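Long-range contacts in CghA (Chaetomium globosum, PDB 6KBC), which is a two-domain, calycin-like beta protein of the Diels-Alderase family, modelled here with the ligand WK1 bound in a pocket between the two domains: residues 239-244 with 256-261; 177-182 with 268-273. One frame throughout, in Å; residues are numbered along the deposited sequence.

Contact 1 of 2, residues 239-244 with 256-261; sequences ATDALF and VMRLVS. With WK1 ((2S)-3-[(2S,4E)-4-[[(1R,2S,4aR,6S,8R,8aS)-2-[(E)-but-2-en-2-yl]-6,8-dimethyl-1,2,4a,5,6,7,8,8a-octahydronaphthalen-1-yl]-oxidanyl-methylidene]-3,5-bis(oxidanylidene)pyrrolidin-2-yl]-2-methyl-2-oxidanyl-propanoic acid), chain B.
Arg258 and Asp241 meet on one side of an antiparallel hairpin, strands 239-249 and 252-261, in the C-terminal calycin-like domain. With CG anti to the backbone N (chi1 -174°) and bends at chi2 and chi3, the Arg258 chain curls back over the neighbouring strand. Past CB, CG packs against Thr270 O of the next strand and NE bonds to Thr305 OG1. Leu243 CB lies over one guanidinium face, 3.8 Å from CZ, and Val260 CG2 covers the opposite face. At the tip, NH1 makes a salt bridge to Asp241 OD1 at 2.8 Å; OD1 lies near the guanidinium plane, whereas NH1 meets it from above the carboxylate plane. NH2 adds a weak bond to that oxygen, while Asp241 OD2 pairs with Lys307 and Arg319. At the Thr240 end a classic beta bulge sets Thr240 and Asp241 opposite Val260, whose O accepts from both backbone N atoms. On the other side, Met257 CE sits at the Phe244 ring edge, 3.6 Å from Phe244 CB, and Met257 SD comes 3.4 Å from WK1 C6. Ala242 CB touches C6 too. The hairpin thus separates chemistries: one side pairs buried charges, and the other gives WK1 an apolar, sulfur-containing wall.

Contact 2 of 2, residues 177-182 with 268-273; sequences VAPGAY and QNTVNA
A type II beta turn, Ala178 to Ala181, leads into strand 181-200 of the N-terminal calycin-like domain, and the corner just before it leans on strand 269-277 of the C-terminal domain. The contact is therefore part of the seam between the two domains. Ala181 N bonds back to Ala178 O to close the turn, and Ala181 O accepts from Val177 N at 2.8 Å and weakly from Ala178 N, a classic beta bulge. Val177 N is thus spent inside its own segment, whereas its carbonyl faces the other domain. The meeting segments run at 132° to each other, and side chains rather than paired backbones do most of the touching. Val177 CG2, anti to the backbone N, reaches to 4.0 Å from Asn272 N, and the CB atoms of Val177 and Asn272 stand 4.3 Å apart. Val177 also packs on Met257 and Trp183, its side chain about 5 Å from WK1 at the nearest atoms, so the seam passes close to the ligand. The Asn272 amide also reaches the other domain: ND2 bonds to Glu174 O and Glu176 O in the chain just before the turn, a further polar tie between the domains. Toward the outer end of the contact the packing becomes sparse, and Pro179 CD comes only within 4.3 Å of Thr270 CG2. CB of Thr270 points toward 177-182, and chi1 of 64° sets OG1 between its own backbone N and carbonyl carbon. From there OG1 touches Ala178 CB at 3.5 Å and donates a short hydrogen bond of 2.6 Å to Val177 O, arriving in the carbonyl plane with a C=O...donor angle of 147°.

From the N terminus, the chain first passes through 177-182 at the start of strand 181-200, then runs on through the strands up to 223-231 before reaching the hairpin of contact 1. The 239-244 and 256-261 segments enclose only 11 residues, mostly the rest of the two hairpin strands. Next comes 268-273, which returns to 177-182 and closes the much longer loop of contact 2; contact 1 lies wholly within it, so the two do not cross. Strands 252-261 and 269-277 are sheet neighbours, with probable hydrogen bonds from Leu259 N to Thr270 O and Ser261 N to Gln268 O. The hairpin is thereby connected, one strand on, to the interdomain seam.

Contact 1 of 2, residues 239-244 with 256-261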
ATOM      1  N   ALA A 239      15.425   6.075  -0.527  1.00 30.31           N
ATOM      2  CA  ALA A 239      15.180   5.021   0.450  1.00 27.77           C
ATOM      3  C   ALA A 239      16.104   3.831   0.227  1.00 24.75           C
ATOM      4  O   ALA A 239      16.530   3.552  -0.899  1.00 29.21           O
ATOM      5  CB  ALA A 239      13.713   4.537   0.395  1.00 26.37           C
ATOM      6  N   THR A 240      16.396   3.111   1.316  1.00 20.28           N
ATOM      7  CA  THR A 240      17.018   1.791   1.225  1.00 20.86           C
ATOM      8  C   THR A 240      16.058   0.674   1.600  1.00 21.98           C
ATOM      9  O   THR A 240      16.370  -0.500   1.366  1.00 21.92           O
ATOM     10  CB  THR A 240      18.263   1.687   2.122  1.00 23.49           C
ATOM     11  OG1 THR A 240      17.953   2.145   3.446  1.00 19.42           O
ATOM     12  CG2 THR A 240      19.408   2.539   1.547  1.00 18.92           C
ATOM     13  N   ASP A 241      14.896   1.014   2.147  1.00 20.82           N
ATOM     14  CA  ASP A 241      13.969   0.016   2.655  1.00 21.25           C
ATOM     15  C   ASP A 241      12.566   0.599   2.644  1.00 22.51           C
ATOM     16  O   ASP A 241      12.360   1.738   3.073  1.00 20.79           O
ATOM     17  CB  ASP A 241      14.364  -0.418   4.071  1.00 18.31           C
ATOM     18  CG  ASP A 241      13.894  -1.819   4.407  1.00 24.43           C
ATOM     19  OD1 ASP A 241      12.664  -2.051   4.408  1.00 24.31           O
ATOM     20  OD2 ASP A 241      14.749  -2.696   4.644  1.00 24.33           O
ATOM     21  N   ALA A 242      11.611  -0.180   2.156  1.00 22.53           N
ATOM     22  CA  ALA A 242      10.210   0.208   2.218  1.00 22.64           C
ATOM     23  C   ALA A 242       9.427  -1.012   2.667  1.00 22.88           C
ATOM     24  O   ALA A 242       9.653  -2.111   2.157  1.00 23.64           O
ATOM     25  CB  ALA A 242       9.702   0.719   0.864  1.00 23.30           C
ATOM     26  N   LEU A 243       8.542  -0.834   3.641  1.00 20.19           N
ATOM     27  CA  LEU A 243       7.719  -1.930   4.137  1.00 20.65           C
ATOM     28  C   LEU A 243       6.256  -1.525   4.083  1.00 19.65           C
ATOM     29  O   LEU A 243       5.843  -0.597   4.788  1.00 19.11           O
ATOM     30  CB  LEU A 243       8.094  -2.306   5.565  1.00 18.77           C
ATOM     31  CG  LEU A 243       7.096  -3.287   6.210  1.00 18.54           C
ATOM     32  CD1 LEU A 243       7.141  -4.627   5.509  1.00 18.85           C
ATOM     33  CD2 LEU A 243       7.409  -3.434   7.692  1.00 21.36           C
ATOM     34  N   PHE A 244       5.481  -2.223   3.259  1.00 19.24           N
ATOM     35  CA  PHE A 244       4.020  -2.144   3.280  1.00 18.64           C
ATOM     36  C   PHE A 244       3.468  -3.282   4.120  1.00 19.92           C
ATOM     37  O   PHE A 244       3.904  -4.424   3.974  1.00 20.61           O
ATOM     38  CB  PHE A 244       3.431  -2.247   1.870  1.00 22.03           C
ATOM     39  CG  PHE A 244       1.909  -2.281   1.855  1.00 22.48           C
ATOM     40  CD1 PHE A 244       1.180  -1.103   1.845  1.00 22.82           C
ATOM     41  CD2 PHE A 244       1.221  -3.490   1.873  1.00 24.31           C
ATOM     42  CE1 PHE A 244      -0.234  -1.122   1.844  1.00 23.78           C
ATOM     43  CE2 PHE A 244      -0.185  -3.529   1.871  1.00 27.07           C
ATOM     44  CZ  PHE A 244      -0.907  -2.340   1.864  1.00 21.85           C
ATOM     45  N   VAL A 256       0.653  -0.333   7.496  1.00 20.64           N
ATOM     46  CA  VAL A 256       1.970   0.266   7.687  1.00 21.71           C
ATOM     47  C   VAL A 256       2.522   0.660   6.337  1.00 20.65           C
ATOM     48  O   VAL A 256       2.419  -0.094   5.367  1.00 20.84           O
ATOM     49  CB  VAL A 256       2.966  -0.695   8.383  1.00 16.90           C
ATOM     50  CG1 VAL A 256       4.372  -0.073   8.433  1.00 18.95           C
ATOM     51  CG2 VAL A 256       2.500  -1.032   9.786  1.00 17.84           C
ATOM     52  N   MET A 257       3.137   1.834   6.282  1.00 20.39           N
ATOM     53  CA  MET A 257       4.058   2.192   5.206  1.00 19.48           C
ATOM     54  C   MET A 257       5.260   2.779   5.928  1.00 19.40           C
ATOM     55  O   MET A 257       5.158   3.890   6.458  1.00 19.60           O
ATOM     56  CB  MET A 257       3.435   3.192   4.229  1.00 21.69           C
ATOM     57  CG  MET A 257       4.284   3.473   2.976  1.00 26.44           C
ATOM     58  SD  MET A 257       5.228   2.115   2.236  1.00 33.01           S
ATOM     59  CE  MET A 257       3.871   1.334   1.404  1.00 26.10           C
ATOM     60  N   ARG A 258       6.356   2.013   6.018  1.00 20.20           N
ATOM     61  CA  ARG A 258       7.570   2.438   6.713  1.00 19.67           C
ATOM     62  C   ARG A 258       8.713   2.576   5.707  1.00 21.41           C
ATOM     63  O   ARG A 258       8.984   1.645   4.937  1.00 20.38           O
ATOM     64  CB  ARG A 258       7.968   1.459   7.846  1.00 21.42           C
ATOM     65  CG  ARG A 258       9.169   2.000   8.688  1.00 22.06           C
ATOM     66  CD  ARG A 258      10.400   1.451   7.983  1.00 19.79           C
ATOM     67  NE  ARG A 258      10.609   0.011   8.091  1.00 18.18           N
ATOM     68  CZ  ARG A 258      11.188  -0.720   7.158  1.00 22.59           C
ATOM     69  NH1 ARG A 258      11.174  -0.258   5.907  1.00 19.45           N
ATOM     70  NH2 ARG A 258      11.484  -1.991   7.385  1.00 22.48           N
ATOM     71  N   LEU A 259       9.426   3.711   5.757  1.00 17.76           N
ATOM     72  CA  LEU A 259      10.572   3.963   4.891  1.00 17.43           C
ATOM     73  C   LEU A 259      11.824   4.120   5.739  1.00 17.35           C
ATOM     74  O   LEU A 259      11.784   4.742   6.801  1.00 18.79           O
ATOM     75  CB  LEU A 259      10.407   5.232   4.067  1.00 18.46           C
ATOM     76  CG  LEU A 259       9.220   5.211   3.104  1.00 23.63           C
ATOM     77  CD1 LEU A 259       9.007   6.604   2.584  1.00 24.48           C
ATOM     78  CD2 LEU A 259       9.565   4.266   1.969  1.00 25.16           C
ATOM     79  N   VAL A 260      12.928   3.571   5.248  1.00 18.78           N
ATOM     80  CA  VAL A 260      14.255   3.854   5.777  1.00 19.89           C
ATOM     81  C   VAL A 260      15.055   4.508   4.656  1.00 20.05           C
ATOM     82  O   VAL A 260      15.144   3.959   3.554  1.00 21.81           O
ATOM     83  CB  VAL A 260      14.947   2.581   6.295  1.00 20.42           C
ATOM     84  CG1 VAL A 260      16.350   2.919   6.854  1.00 19.49           C
ATOM     85  CG2 VAL A 260      14.071   1.896   7.359  1.00 18.55           C
ATOM     86  N   SER A 261      15.631   5.676   4.939  1.00 20.47           N
ATOM     87  CA  SER A 261      16.265   6.475   3.898  1.00 24.85           C
ATOM     88  C   SER A 261      17.594   5.864   3.443  1.00 26.23           C
ATOM     89  O   SER A 261      18.059   4.827   3.941  1.00 21.09           O
ATOM     90  CB  SER A 261      16.493   7.900   4.400  1.00 25.28           C
ATOM     91  OG  SER A 261      17.682   7.964   5.193  1.00 23.18           O
TER
HETATM   92  O   WK1 B 501       5.564  -4.521 -10.129  1.00 42.02           O
HETATM   93  C17 WK1 B 501       4.819  -4.735  -9.207  1.00 40.34           C
HETATM   94  O1  WK1 B 501       3.835  -5.410  -9.321  1.00 35.21           O
HETATM   95  C19 WK1 B 501       5.104  -4.169  -7.876  1.00 35.90           C
HETATM   96  O2  WK1 B 501       6.331  -3.524  -7.821  1.00 39.32           O
HETATM   97  C18 WK1 B 501       5.189  -5.287  -6.883  1.00 35.48           C
HETATM   98  C20 WK1 B 501       3.988  -3.184  -7.665  1.00 35.40           C
HETATM   99  C22 WK1 B 501       3.879  -2.798  -6.246  1.00 33.71           C
HETATM  100  N   WK1 B 501       2.742  -1.994  -5.842  1.00 34.23           N
HETATM  101  C21 WK1 B 501       3.154  -1.003  -5.059  1.00 36.07           C
HETATM  102  O5  WK1 B 501       2.324  -0.135  -4.528  1.00 32.29           O
HETATM  103  C23 WK1 B 501       4.988  -2.084  -5.655  1.00 41.42           C
HETATM  104  O4  WK1 B 501       6.258  -2.418  -5.755  1.00 36.88           O
HETATM  105  C24 WK1 B 501       4.612  -0.959  -4.871  1.00 39.24           C
HETATM  106  C16 WK1 B 501       5.490  -0.066  -4.123  1.00 39.12           C
HETATM  107  O3  WK1 B 501       6.743  -0.310  -4.150  1.00 41.47           O
HETATM  108  C9  WK1 B 501       4.930   0.986  -3.261  1.00 38.30           C
HETATM  109  C8  WK1 B 501       4.650   0.166  -1.970  1.00 36.98           C
HETATM  110  C12 WK1 B 501       4.107  -1.243  -2.093  1.00 35.88           C
HETATM  111  C13 WK1 B 501       2.825  -1.520  -2.014  1.00 34.46           C
HETATM  112  C90 WK1 B 501       2.322  -2.917  -2.146  1.00 36.67           C
HETATM  113  C14 WK1 B 501       5.041  -2.378  -2.315  1.00 41.16           C
HETATM  114  C7  WK1 B 501       5.873   0.043  -1.112  1.00 39.80           C
HETATM  115  C6  WK1 B 501       6.521   1.126  -0.778  1.00 38.20           C
HETATM  116  C3  WK1 B 501       6.166   2.381  -1.511  1.00 38.41           C
HETATM  117  C4  WK1 B 501       5.863   2.154  -2.977  1.00 40.09           C
HETATM  118  C5  WK1 B 501       5.242   3.434  -3.502  1.00 43.32           C
HETATM  119  C11 WK1 B 501       5.087   3.359  -4.988  1.00 41.11           C
HETATM  120  C2  WK1 B 501       7.076   3.562  -1.295  1.00 38.30           C
HETATM  121  C1  WK1 B 501       6.249   4.759  -1.642  1.00 38.08           C
HETATM  122  C10 WK1 B 501       6.865   6.076  -1.302  1.00 40.88           C
HETATM  123  C   WK1 B 501       5.978   4.702  -3.114  1.00 40.47           C

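Contact 2 of 2, residues 177-182 with 268-273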
ATOM      1  N   VAL A 177       4.605  10.176   4.768  1.00 24.13           N
ATOM      2  CA  VAL A 177       5.352   8.963   5.092  1.00 22.69           C
ATOM      3  C   VAL A 177       6.846   9.252   5.196  1.00 26.51           C
ATOM      4  O   VAL A 177       7.607   8.381   5.645  1.00 24.74           O
ATOM      5  CB  VAL A 177       5.090   7.857   4.048  1.00 22.27           C
ATOM      6  CG1 VAL A 177       5.640   8.269   2.695  1.00 23.81           C
ATOM      7  CG2 VAL A 177       5.627   6.494   4.498  1.00 25.80           C
ATOM      8  N   ALA A 178       7.271  10.435   4.770  1.00 25.25           N
ATOM      9  CA  ALA A 178       8.604  11.003   4.948  1.00 27.14           C
ATOM     10  C   ALA A 178       8.482  12.490   4.638  1.00 31.23           C
ATOM     11  O   ALA A 178       7.440  12.933   4.124  1.00 27.38           O
ATOM     12  CB  ALA A 178       9.642  10.321   4.034  1.00 22.57           C
ATOM     13  N   PRO A 179       9.502  13.306   4.974  1.00 30.63           N
ATOM     14  CA  PRO A 179       9.392  14.743   4.657  1.00 27.85           C
ATOM     15  C   PRO A 179       9.035  15.000   3.199  1.00 27.21           C
ATOM     16  O   PRO A 179       9.743  14.559   2.285  1.00 30.51           O
ATOM     17  CB  PRO A 179      10.786  15.295   5.007  1.00 31.19           C
ATOM     18  CG  PRO A 179      11.293  14.368   6.072  1.00 31.13           C
ATOM     19  CD  PRO A 179      10.753  12.996   5.702  1.00 29.19           C
ATOM     20  N   GLY A 180       7.905  15.672   2.974  1.00 33.50           N
ATOM     21  CA  GLY A 180       7.473  16.004   1.626  1.00 34.06           C
ATOM     22  C   GLY A 180       7.072  14.830   0.764  1.00 33.08           C
ATOM     23  O   GLY A 180       6.978  14.976  -0.462  1.00 30.32           O
ATOM     24  N   ALA A 181       6.852  13.661   1.364  1.00 30.93           N
ATOM     25  CA  ALA A 181       6.401  12.469   0.659  1.00 29.75           C
ATOM     26  C   ALA A 181       5.187  11.922   1.398  1.00 28.69           C
ATOM     27  O   ALA A 181       5.183  11.862   2.631  1.00 27.16           O
ATOM     28  CB  ALA A 181       7.523  11.421   0.585  1.00 28.37           C
ATOM     29  N   TYR A 182       4.146  11.546   0.656  1.00 27.55           N
ATOM     30  CA  TYR A 182       2.849  11.271   1.261  1.00 26.11           C
ATOM     31  C   TYR A 182       2.394   9.864   0.935  1.00 23.55           C
ATOM     32  O   TYR A 182       2.493   9.418  -0.212  1.00 25.33           O
ATOM     33  CB  TYR A 182       1.800  12.291   0.826  1.00 29.18           C
ATOM     34  CG  TYR A 182       2.311  13.683   1.025  1.00 28.04           C
ATOM     35  CD1 TYR A 182       2.165  14.324   2.249  1.00 27.32           C
ATOM     36  CD2 TYR A 182       2.994  14.334   0.013  1.00 31.84           C
ATOM     37  CE1 TYR A 182       2.668  15.592   2.444  1.00 34.42           C
ATOM     38  CE2 TYR A 182       3.501  15.602   0.200  1.00 34.30           C
ATOM     39  CZ  TYR A 182       3.335  16.224   1.409  1.00 33.10           C
ATOM     40  OH  TYR A 182       3.845  17.488   1.584  1.00 38.64           O
ATOM     41  N   GLN A 268      17.293   7.725   7.936  1.00 19.51           N
ATOM     42  CA  GLN A 268      16.079   8.261   8.535  1.00 22.06           C
ATOM     43  C   GLN A 268      14.980   7.213   8.485  1.00 20.39           C
ATOM     44  O   GLN A 268      14.793   6.537   7.470  1.00 22.37           O
ATOM     45  CB  GLN A 268      15.621   9.522   7.802  1.00 23.04           C
ATOM     46  CG  GLN A 268      16.364  10.743   8.249  1.00 24.19           C
ATOM     47  CD  GLN A 268      15.951  11.973   7.510  1.00 32.45           C
ATOM     48  OE1 GLN A 268      15.182  11.908   6.544  1.00 35.46           O
ATOM     49  NE2 GLN A 268      16.452  13.120   7.960  1.00 32.23           N
ATOM     50  N   ASN A 269      14.283   7.068   9.609  1.00 19.80           N
ATOM     51  CA  ASN A 269      13.286   6.030   9.834  1.00 23.24           C
ATOM     52  C   ASN A 269      11.939   6.732   9.913  1.00 18.93           C
ATOM     53  O   ASN A 269      11.683   7.465  10.876  1.00 21.30           O
ATOM     54  CB  ASN A 269      13.615   5.285  11.125  1.00 20.82           C
ATOM     55  CG  ASN A 269      13.050   3.884  11.170  1.00 27.56           C
ATOM     56  OD1 ASN A 269      12.260   3.475  10.319  1.00 28.42           O
ATOM     57  ND2 ASN A 269      13.452   3.135  12.182  1.00 33.55           N
ATOM     58  N   THR A 270      11.101   6.554   8.893  1.00 19.49           N
ATOM     59  CA  THR A 270       9.816   7.245   8.850  1.00 20.58           C
ATOM     60  C   THR A 270       8.694   6.254   8.564  1.00 20.53           C
ATOM     61  O   THR A 270       8.911   5.184   7.981  1.00 19.52           O
ATOM     62  CB  THR A 270       9.804   8.371   7.800  1.00 19.52           C
ATOM     63  OG1 THR A 270       9.969   7.825   6.486  1.00 20.73           O
ATOM     64  CG2 THR A 270      10.945   9.367   8.063  1.00 22.16           C
ATOM     65  N   VAL A 271       7.472   6.631   8.950  1.00 23.27           N
ATOM     66  CA  VAL A 271       6.355   5.698   8.852  1.00 20.46           C
ATOM     67  C   VAL A 271       5.038   6.458   8.865  1.00 20.63           C
ATOM     68  O   VAL A 271       4.888   7.484   9.531  1.00 19.76           O
ATOM     69  CB  VAL A 271       6.397   4.643   9.990  1.00 18.68           C
ATOM     70  CG1 VAL A 271       6.041   5.266  11.330  1.00 21.57           C
ATOM     71  CG2 VAL A 271       5.467   3.486   9.691  1.00 17.83           C
ATOM     72  N   ASN A 272       4.071   5.922   8.144  1.00 19.06           N
ATOM     73  CA  ASN A 272       2.677   6.300   8.315  1.00 20.32           C
ATOM     74  C   ASN A 272       1.930   4.995   8.548  1.00 17.89           C
ATOM     75  O   ASN A 272       1.837   4.171   7.639  1.00 19.52           O
ATOM     76  CB  ASN A 272       2.168   7.046   7.090  1.00 19.43           C
ATOM     77  CG  ASN A 272       0.862   7.744   7.360  1.00 24.31           C
ATOM     78  OD1 ASN A 272      -0.131   7.090   7.696  1.00 22.70           O
ATOM     79  ND2 ASN A 272       0.867   9.078   7.294  1.00 22.59           N
ATOM     80  N   ALA A 273       1.471   4.778   9.777  1.00 20.15           N
ATOM     81  CA  ALA A 273       0.944   3.479  10.164  1.00 22.17           C
ATOM     82  C   ALA A 273      -0.193   3.676  11.144  1.00 19.79           C
ATOM     83  O   ALA A 273      -0.327   4.727  11.779  1.00 20.21           O
ATOM     84  CB  ALA A 273       2.015   2.582  10.803  1.00 14.94           C
TER